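PDB 6P2K: fibronectin type III domain-containing protein from Simiduia agarivorans, which is an ancestral GH74 glycoside hydrolase built from beta-propeller modules, probably cleaving the backbone of xyloglucan-type beta-glucans, and carries bound zinc ions. Local coordinates for residues B[444-450]-B[464-470]; B[476-481]-B[494-500]. One frame throughout, in Å; residues are numbered along the deposited sequence.

Contacts 1 and 2 are successive hairpin pairings in one four-stranded antiparallel propeller blade, whose strands run in chain order 447-456, 459-467, 478-483, 493-496. Contact 1 joins the first two strands and contact 2 the last two; their centres lie about 10 Å apart. Between them, strands 459-467 and 478-483 are stitched together by A464 O and W480 N, 2.9 Å apart, while T467 OG1 and N476 OD1, also 2.9 Å apart, join the end of strand 459-467 to the loop leading into 478-483. Contact 1 is the nearer to metal: the side chain of A450 comes within about 4 Å of the zinc ion held by D405 and D513, whereas the L479 side chain of contact 2 is about 11 Å from a bound zinc ion.

Contact 1: B[444-450]-B[464-470]; sequences NLSDVQA and AQATSGY
S446 and D447 both face T467 across the start of the hairpin, a classic beta bulge. D447 N bonds T467 O at 3.0 Å, and T467 N returns to D447 O. S446 N is almost as close to T467 O, but badly angled. Further along, Q465 N reaches A450 O at 3.0 Å, while V448 CA sends its hydrogen to Q465 O.

On the side away from D447, V448 lays CG2 4.0 Å from A466 CB and CG1 against A464 CB; L445 adds CD1 to the same apolar row. Beyond the strands, Y470 turns its ring back so that S446 OG sits over one face, 3.6 Å above the plane and toward the rim. The serine hydroxyl, S446 OG, also lies 3.1 Å from G469 O, with a water beside it that ties N444 O to G469 N. A second water, in the plane of the Y470 ring at its edge, joins Y470 OH to N444 ND2.

The carboxylate of D447 swings out with CG anti to its backbone N (chi1 -166°). D447 OD1 takes Q449 NE2 on the syn side at 3.0 Å, and one water links this oxygen to Q449 N and Q465 NE2. Its OD2 is bonded to Y404 OH and, through another water, to G469 O. Two partners on each oxygen, a side chain and a water, limit the rotation of the acid.

Q465 is itself positioned by the start of the next strand and the loop before it: OE1 accepts from R478 N, and NE2 donates to N476 O. This pairing forms the first hairpin of a propeller blade, with strand 421-425 meeting L445 and V448 through L422, strand 511-516 touching Q449 and A450, and strand 478-483 continuing the sheet beside 459-467.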
ATOM      1  N   ASN B 444      28.061  -0.068  11.246  1.00 12.23           N
ATOM      2  CA  ASN B 444      27.592   1.096  11.986  1.00 20.32           C
ATOM      3  C   ASN B 444      28.216   2.359  11.413  1.00 18.96           C
ATOM      4  O   ASN B 444      29.437   2.431  11.245  1.00 20.98           O
ATOM      5  CB  ASN B 444      27.928   0.966  13.475  1.00 22.02           C
ATOM      6  CG  ASN B 444      27.302  -0.264  14.108  1.00 25.57           C
ATOM      7  OD1 ASN B 444      26.083  -0.439  14.088  1.00 24.09           O
ATOM      8  ND2 ASN B 444      28.134  -1.116  14.682  1.00 28.38           N
ATOM      9  N   LEU B 445      27.378   3.353  11.126  1.00 16.05           N
ATOM     10  CA  LEU B 445      27.840   4.617  10.552  1.00 18.04           C
ATOM     11  C   LEU B 445      28.190   5.586  11.684  1.00 19.00           C
ATOM     12  O   LEU B 445      27.491   6.563  11.957  1.00 15.83           O
ATOM     13  CB  LEU B 445      26.777   5.198   9.627  1.00 18.66           C
ATOM     14  CG  LEU B 445      26.320   4.309   8.469  1.00 19.68           C
ATOM     15  CD1 LEU B 445      25.117   4.921   7.766  1.00 10.53           C
ATOM     16  CD2 LEU B 445      27.462   4.085   7.489  1.00 17.01           C
ATOM     17  N   SER B 446      29.314   5.302  12.340  1.00 17.39           N
ATOM     18  CA  SER B 446      29.682   5.984  13.575  1.00 17.84           C
ATOM     19  C   SER B 446      30.479   7.270  13.362  1.00 18.94           C
ATOM     20  O   SER B 446      30.781   7.953  14.346  1.00 15.76           O
ATOM     21  CB  SER B 446      30.473   5.031  14.478  1.00 20.24           C
ATOM     22  OG  SER B 446      31.345   4.209  13.724  1.00 28.95           O
ATOM     23  N   ASP B 447      30.809   7.629  12.120  1.00 16.24           N
ATOM     24  CA  ASP B 447      31.600   8.823  11.835  1.00 18.20           C
ATOM     25  C   ASP B 447      30.958   9.587  10.686  1.00 15.73           C
ATOM     26  O   ASP B 447      30.805   9.043   9.590  1.00 16.03           O
ATOM     27  CB  ASP B 447      33.048   8.454  11.497  1.00 20.72           C
ATOM     28  CG  ASP B 447      33.977   9.650  11.524  1.00 21.33           C
ATOM     29  OD1 ASP B 447      34.133  10.304  10.470  1.00 17.17           O
ATOM     30  OD2 ASP B 447      34.548   9.938  12.600  1.00 22.82           O
ATOM     31  N   VAL B 448      30.588  10.845  10.937  1.00 17.06           N
ATOM     32  CA  VAL B 448      29.819  11.657   9.989  1.00 15.01           C
ATOM     33  C   VAL B 448      30.469  13.040   9.938  1.00 18.33           C
ATOM     34  O   VAL B 448      30.112  13.943  10.703  1.00 15.56           O
ATOM     35  CB  VAL B 448      28.338  11.754  10.368  1.00 16.01           C
ATOM     36  CG1 VAL B 448      27.580  12.593   9.348  1.00 15.95           C
ATOM     37  CG2 VAL B 448      27.724  10.363  10.476  1.00 15.78           C
ATOM     38  N   GLN B 449      31.404  13.229   9.005  1.00 16.26           N
ATOM     39  CA  GLN B 449      32.220  14.437   8.967  1.00 16.19           C
ATOM     40  C   GLN B 449      31.580  15.598   8.210  1.00 17.83           C
ATOM     41  O   GLN B 449      32.089  16.720   8.297  1.00 20.13           O
ATOM     42  CB  GLN B 449      33.593  14.122   8.358  1.00 15.51           C
ATOM     43  CG  GLN B 449      34.462  13.250   9.260  1.00 17.67           C
ATOM     44  CD  GLN B 449      35.830  12.931   8.673  1.00 20.79           C
ATOM     45  OE1 GLN B 449      36.410  13.727   7.937  1.00 23.08           O
ATOM     46  NE2 GLN B 449      36.354  11.756   9.009  1.00 20.91           N
ATOM     47  N   ALA B 450      30.483  15.374   7.487  1.00 14.97           N
ATOM     48  CA  ALA B 450      29.863  16.450   6.726  1.00 16.92           C
ATOM     49  C   ALA B 450      28.387  16.146   6.510  1.00 17.15           C
ATOM     50  O   ALA B 450      28.022  15.008   6.208  1.00 18.58           O
ATOM     51  CB  ALA B 450      30.565  16.651   5.375  1.00 13.61           C
ATOM     52  N   ALA B 464      24.952  13.330   3.485  1.00 15.86           N
ATOM     53  CA  ALA B 464      25.930  13.129   4.542  1.00 17.33           C
ATOM     54  C   ALA B 464      27.077  12.253   4.062  1.00 18.16           C
ATOM     55  O   ALA B 464      26.875  11.296   3.309  1.00 16.31           O
ATOM     56  CB  ALA B 464      25.284  12.494   5.782  1.00 15.69           C
ATOM     57  N   GLN B 465      28.281  12.607   4.497  1.00 17.32           N
ATOM     58  CA  GLN B 465      29.397  11.674   4.517  1.00 19.44           C
ATOM     59  C   GLN B 465      29.268  10.839   5.787  1.00 19.96           C
ATOM     60  O   GLN B 465      29.312  11.384   6.894  1.00 22.56           O
ATOM     61  CB  GLN B 465      30.721  12.438   4.473  1.00 17.68           C
ATOM     62  CG  GLN B 465      31.900  11.761   5.163  1.00 19.31           C
ATOM     63  CD  GLN B 465      32.304  10.460   4.493  1.00 23.05           C
ATOM     64  OE1 GLN B 465      32.152  10.299   3.281  1.00 20.71           O
ATOM     65  NE2 GLN B 465      32.825   9.526   5.282  1.00 21.83           N
ATOM     66  N   ALA B 466      29.062   9.531   5.636  1.00 15.76           N
ATOM     67  CA  ALA B 466      28.785   8.671   6.783  1.00 16.51           C
ATOM     68  C   ALA B 466      29.439   7.316   6.577  1.00 18.08           C
ATOM     69  O   ALA B 466      29.226   6.673   5.545  1.00 17.63           O
ATOM     70  CB  ALA B 466      27.277   8.498   6.997  1.00 12.62           C
ATOM     71  N   THR B 467      30.208   6.873   7.568  1.00 15.46           N
ATOM     72  CA  THR B 467      31.014   5.673   7.411  1.00 12.68           C
ATOM     73  C   THR B 467      31.312   5.086   8.783  1.00 16.71           C
ATOM     74  O   THR B 467      30.997   5.676   9.820  1.00 14.80           O
ATOM     75  CB  THR B 467      32.310   5.985   6.660  1.00 17.89           C
ATOM     76  OG1 THR B 467      32.993   4.767   6.346  1.00 23.72           O
ATOM     77  CG2 THR B 467      33.210   6.856   7.519  1.00 15.94           C
ATOM     78  N   SER B 468      31.934   3.910   8.771  1.00 17.86           N
ATOM     79  CA  SER B 468      32.317   3.234   9.997  1.00 18.67           C
ATOM     80  C   SER B 468      33.664   3.750  10.497  1.00 20.94           C
ATOM     81  O   SER B 468      34.406   4.427   9.784  1.00 20.00           O
ATOM     82  CB  SER B 468      32.379   1.722   9.777  1.00 22.99           C
ATOM     83  OG  SER B 468      33.159   1.405   8.634  1.00 23.82           O
ATOM     84  N   GLY B 469      33.972   3.420  11.748  1.00 22.16           N
ATOM     85  CA  GLY B 469      35.212   3.858  12.354  1.00 18.78           C
ATOM     86  C   GLY B 469      35.003   4.696  13.597  1.00 20.50           C
ATOM     87  O   GLY B 469      34.111   5.549  13.636  1.00 17.24           O
ATOM     88  N   TYR B 470      35.829   4.469  14.613  1.00 19.03           N
ATOM     89  CA  TYR B 470      35.733   5.153  15.893  1.00 21.85           C
ATOM     90  C   TYR B 470      36.950   6.037  16.123  1.00 22.55           C
ATOM     91  O   TYR B 470      38.002   5.861  15.502  1.00 20.27           O
ATOM     92  CB  TYR B 470      35.590   4.142  17.035  1.00 22.31           C
ATOM     93  CG  TYR B 470      34.322   3.341  16.919  1.00 23.45           C
ATOM     94  CD1 TYR B 470      33.106   3.888  17.297  1.00 23.20           C
ATOM     95  CD2 TYR B 470      34.332   2.057  16.392  1.00 26.32           C
ATOM     96  CE1 TYR B 470      31.935   3.175  17.176  1.00 26.12           C
ATOM     97  CE2 TYR B 470      33.162   1.332  16.265  1.00 28.77           C
ATOM     98  CZ  TYR B 470      31.966   1.900  16.663  1.00 28.51           C
ATOM     99  OH  TYR B 470      30.794   1.195  16.547  1.00 31.47           O
TER
HETATM  100  O   HOH W   1      31.912   1.818  13.087  1.00 24.15           O
HETATM  101  O   HOH W   2      31.351  -1.300  14.733  1.00 42.05           O
HETATM  102  O   HOH W   3      34.381   8.210  14.643  1.00 14.89           O
HETATM  103  O   HOH W   4      32.630  10.465   8.106  1.00 15.11           O

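Contact 2: B[476-481]-B[494-500]; sequences NGRLWA and VELAGGP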
ATOM      1  N   ASN B 476      36.178   5.179   5.089  1.00 15.47           N
ATOM      2  CA  ASN B 476      36.089   5.499   3.669  1.00 16.11           C
ATOM      3  C   ASN B 476      35.002   6.544   3.449  1.00 16.71           C
ATOM      4  O   ASN B 476      34.275   6.923   4.370  1.00 18.20           O
ATOM      5  CB  ASN B 476      35.812   4.247   2.832  1.00 19.81           C
ATOM      6  CG  ASN B 476      34.786   3.336   3.471  1.00 24.49           C
ATOM      7  OD1 ASN B 476      33.632   3.720   3.670  1.00 28.38           O
ATOM      8  ND2 ASN B 476      35.204   2.122   3.803  1.00 21.93           N
ATOM      9  N   GLY B 477      34.905   7.008   2.204  1.00 17.21           N
ATOM     10  CA  GLY B 477      33.882   7.964   1.826  1.00 17.08           C
ATOM     11  C   GLY B 477      32.632   7.266   1.331  1.00 17.81           C
ATOM     12  O   GLY B 477      32.701   6.374   0.484  1.00 21.07           O
ATOM     13  N   ARG B 478      31.487   7.671   1.878  1.00 18.68           N
ATOM     14  CA  ARG B 478      30.180   7.182   1.453  1.00 21.34           C
ATOM     15  C   ARG B 478      29.203   8.346   1.462  1.00 23.09           C
ATOM     16  O   ARG B 478      29.152   9.107   2.434  1.00 19.48           O
ATOM     17  CB  ARG B 478      29.644   6.080   2.371  1.00 20.56           C
ATOM     18  CG  ARG B 478      30.506   4.853   2.536  1.00 23.03           C
ATOM     19  CD  ARG B 478      29.815   3.908   3.508  1.00 23.94           C
ATOM     20  NE  ARG B 478      30.566   2.684   3.762  1.00 30.52           N
ATOM     21  CZ  ARG B 478      30.276   1.506   3.218  1.00 32.58           C
ATOM     22  NH1 ARG B 478      29.256   1.393   2.377  1.00 29.58           N
ATOM     23  NH2 ARG B 478      31.007   0.440   3.514  1.00 32.04           N
ATOM     24  N   LEU B 479      28.414   8.469   0.400  1.00 18.44           N
ATOM     25  CA  LEU B 479      27.409   9.517   0.292  1.00 16.26           C
ATOM     26  C   LEU B 479      26.037   8.921   0.596  1.00 17.80           C
ATOM     27  O   LEU B 479      25.573   8.026  -0.118  1.00 15.47           O
ATOM     28  CB  LEU B 479      27.434  10.142  -1.102  1.00 19.02           C
ATOM     29  CG  LEU B 479      26.454  11.284  -1.367  1.00 19.54           C
ATOM     30  CD1 LEU B 479      26.857  12.530  -0.586  1.00 19.63           C
ATOM     31  CD2 LEU B 479      26.389  11.570  -2.854  1.00 19.06           C
ATOM     32  N   TRP B 480      25.400   9.406   1.660  1.00 15.59           N
ATOM     33  CA  TRP B 480      24.068   8.969   2.050  1.00 14.63           C
ATOM     34  C   TRP B 480      23.077  10.116   1.897  1.00 18.48           C
ATOM     35  O   TRP B 480      23.443  11.293   1.979  1.00 15.90           O
ATOM     36  CB  TRP B 480      24.047   8.457   3.496  1.00 11.85           C
ATOM     37  CG  TRP B 480      24.886   7.232   3.719  1.00 15.04           C
ATOM     38  CD1 TRP B 480      26.249   7.173   3.797  1.00 15.04           C
ATOM     39  CD2 TRP B 480      24.415   5.890   3.904  1.00 14.60           C
ATOM     40  NE1 TRP B 480      26.655   5.876   4.012  1.00 18.27           N
ATOM     41  CE2 TRP B 480      25.548   5.071   4.082  1.00 16.99           C
ATOM     42  CE3 TRP B 480      23.143   5.303   3.934  1.00 15.91           C
ATOM     43  CZ2 TRP B 480      25.450   3.697   4.289  1.00 13.18           C
ATOM     44  CZ3 TRP B 480      23.046   3.937   4.137  1.00 14.97           C
ATOM     45  CH2 TRP B 480      24.194   3.148   4.311  1.00 17.12           C
ATOM     46  N   ALA B 481      21.812   9.758   1.678  1.00 17.40           N
ATOM     47  CA  ALA B 481      20.758  10.736   1.439  1.00 17.00           C
ATOM     48  C   ALA B 481      19.495  10.325   2.178  1.00 18.78           C
ATOM     49  O   ALA B 481      19.100   9.155   2.129  1.00 21.27           O
ATOM     50  CB  ALA B 481      20.468  10.872  -0.059  1.00 15.07           C
ATOM     51  N   VAL B 494      19.455   6.212   2.605  1.00 17.02           N
ATOM     52  CA  VAL B 494      19.905   5.306   1.555  1.00 15.79           C
ATOM     53  C   VAL B 494      21.287   5.756   1.100  1.00 16.57           C
ATOM     54  O   VAL B 494      21.584   6.956   1.081  1.00 16.86           O
ATOM     55  CB  VAL B 494      18.927   5.259   0.360  1.00 19.93           C
ATOM     56  CG1 VAL B 494      17.574   4.711   0.794  1.00 17.60           C
ATOM     57  CG2 VAL B 494      18.775   6.636  -0.276  1.00 23.71           C
ATOM     58  N   GLU B 495      22.137   4.795   0.752  1.00 16.04           N
ATOM     59  CA  GLU B 495      23.484   5.096   0.283  1.00 20.56           C
ATOM     60  C   GLU B 495      23.477   5.291  -1.227  1.00 19.30           C
ATOM     61  O   GLU B 495      22.997   4.429  -1.969  1.00 20.25           O
ATOM     62  CB  GLU B 495      24.458   3.979   0.657  1.00 24.19           C
ATOM     63  CG  GLU B 495      25.898   4.280   0.253  1.00 30.17           C
ATOM     64  CD  GLU B 495      26.821   3.098   0.442  1.00 40.03           C
ATOM     65  OE1 GLU B 495      26.462   1.981   0.012  1.00 46.07           O
ATOM     66  OE2 GLU B 495      27.906   3.283   1.027  1.00 44.02           O
ATOM     67  N   LEU B 496      24.030   6.415  -1.678  1.00 18.58           N
ATOM     68  CA  LEU B 496      24.025   6.757  -3.096  1.00 19.17           C
ATOM     69  C   LEU B 496      25.335   6.449  -3.809  1.00 20.41           C
ATOM     70  O   LEU B 496      25.308   6.123  -5.000  1.00 19.87           O
ATOM     71  CB  LEU B 496      23.697   8.243  -3.281  1.00 18.83           C
ATOM     72  CG  LEU B 496      22.231   8.646  -3.077  1.00 18.75           C
ATOM     73  CD1 LEU B 496      22.044  10.140  -3.313  1.00 15.46           C
ATOM     74  CD2 LEU B 496      21.313   7.833  -3.990  1.00 16.63           C
ATOM     75  N   ALA B 497      26.475   6.538  -3.126  1.00 19.44           N
ATOM     76  CA  ALA B 497      27.757   6.387  -3.806  1.00 18.58           C
ATOM     77  C   ALA B 497      28.856   6.128  -2.786  1.00 19.56           C
ATOM     78  O   ALA B 497      28.698   6.387  -1.591  1.00 20.39           O
ATOM     79  CB  ALA B 497      28.093   7.630  -4.639  1.00 14.61           C
ATOM     80  N   GLY B 498      29.983   5.623  -3.284  1.00 18.82           N
ATOM     81  CA  GLY B 498      31.160   5.440  -2.460  1.00 18.28           C
ATOM     82  C   GLY B 498      31.298   4.062  -1.849  1.00 20.60           C
ATOM     83  O   GLY B 498      30.933   3.056  -2.467  1.00 20.92           O
ATOM     84  N   GLY B 499      31.829   4.006  -0.628  1.00 20.23           N
ATOM     85  CA  GLY B 499      32.108   2.753   0.030  1.00 20.35           C
ATOM     86  C   GLY B 499      33.349   2.100  -0.542  1.00 22.05           C
ATOM     87  O   GLY B 499      33.951   2.597  -1.498  1.00 24.12           O
ATOM     88  N   PRO B 500      33.761   0.970   0.036  1.00 28.91           N
ATOM     89  CA  PRO B 500      34.953   0.281  -0.485  1.00 32.12           C
ATOM     90  C   PRO B 500      34.762  -0.306  -1.873  1.00 33.68           C
ATOM     91  O   PRO B 500      35.762  -0.548  -2.559  1.00 37.51           O
ATOM     92  CB  PRO B 500      35.217  -0.814   0.557  1.00 31.89           C
ATOM     93  CG  PRO B 500      33.907  -1.017   1.243  1.00 30.52           C
ATOM     94  CD  PRO B 500      33.218   0.316   1.238  1.00 29.64           C
TER
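The outer hairpin of a beta-propeller blade, strands 478-483 and 493-496, is pinned here by a classic beta bulge: L496 and A497 both face L479. L479 O receives L496 N at 2.7 Å and A497 N only weakly at 3.5 Å, while L479 N bonds A497 O. Beyond the bulge A481 and V494 exchange a pair of backbone bonds. At the other end G499 N reaches G477 O at 2.8 Å as the chain leaves the strand. G498 CA passes 3.5 Å from G477 O, a CA-H...O contact.

One face of the hairpin carries W480 and E495. The CB of E495 stands squarely over the six-membered ring of W480, 3.5 Å from its centroid, a CH-pi contact. The glutamate chain is extended, with CG anti to the backbone N (chi1 -177°), and runs past the indole to the guanidinium of R478. W480 NE1 is weakly bonded to A466 O, on the neighbouring strand.

The opposite face packs L479 CB against A497 CB; A481 CB meets L496 CD1 at 3.7 Å. Helix 539-547 touches V494 and L496, and strand 511-516 touches L479.

R478 also has an apolar cover: G499 CA sits 3.8 Å above the centre of its guanidinium, and P500 CD lies over that face as well. R478 NE makes a weak bond to N476 OD1, an oxygen whose stronger partner is T467 OG1. R478 NH2 makes a weak bond to G319 O of the second subunit. The salt bridge lies at the guanidinium edge: R478 NH1 meets E495 OE2 on the syn side at 2.7 Å, the two flat groups turned only 12° apart.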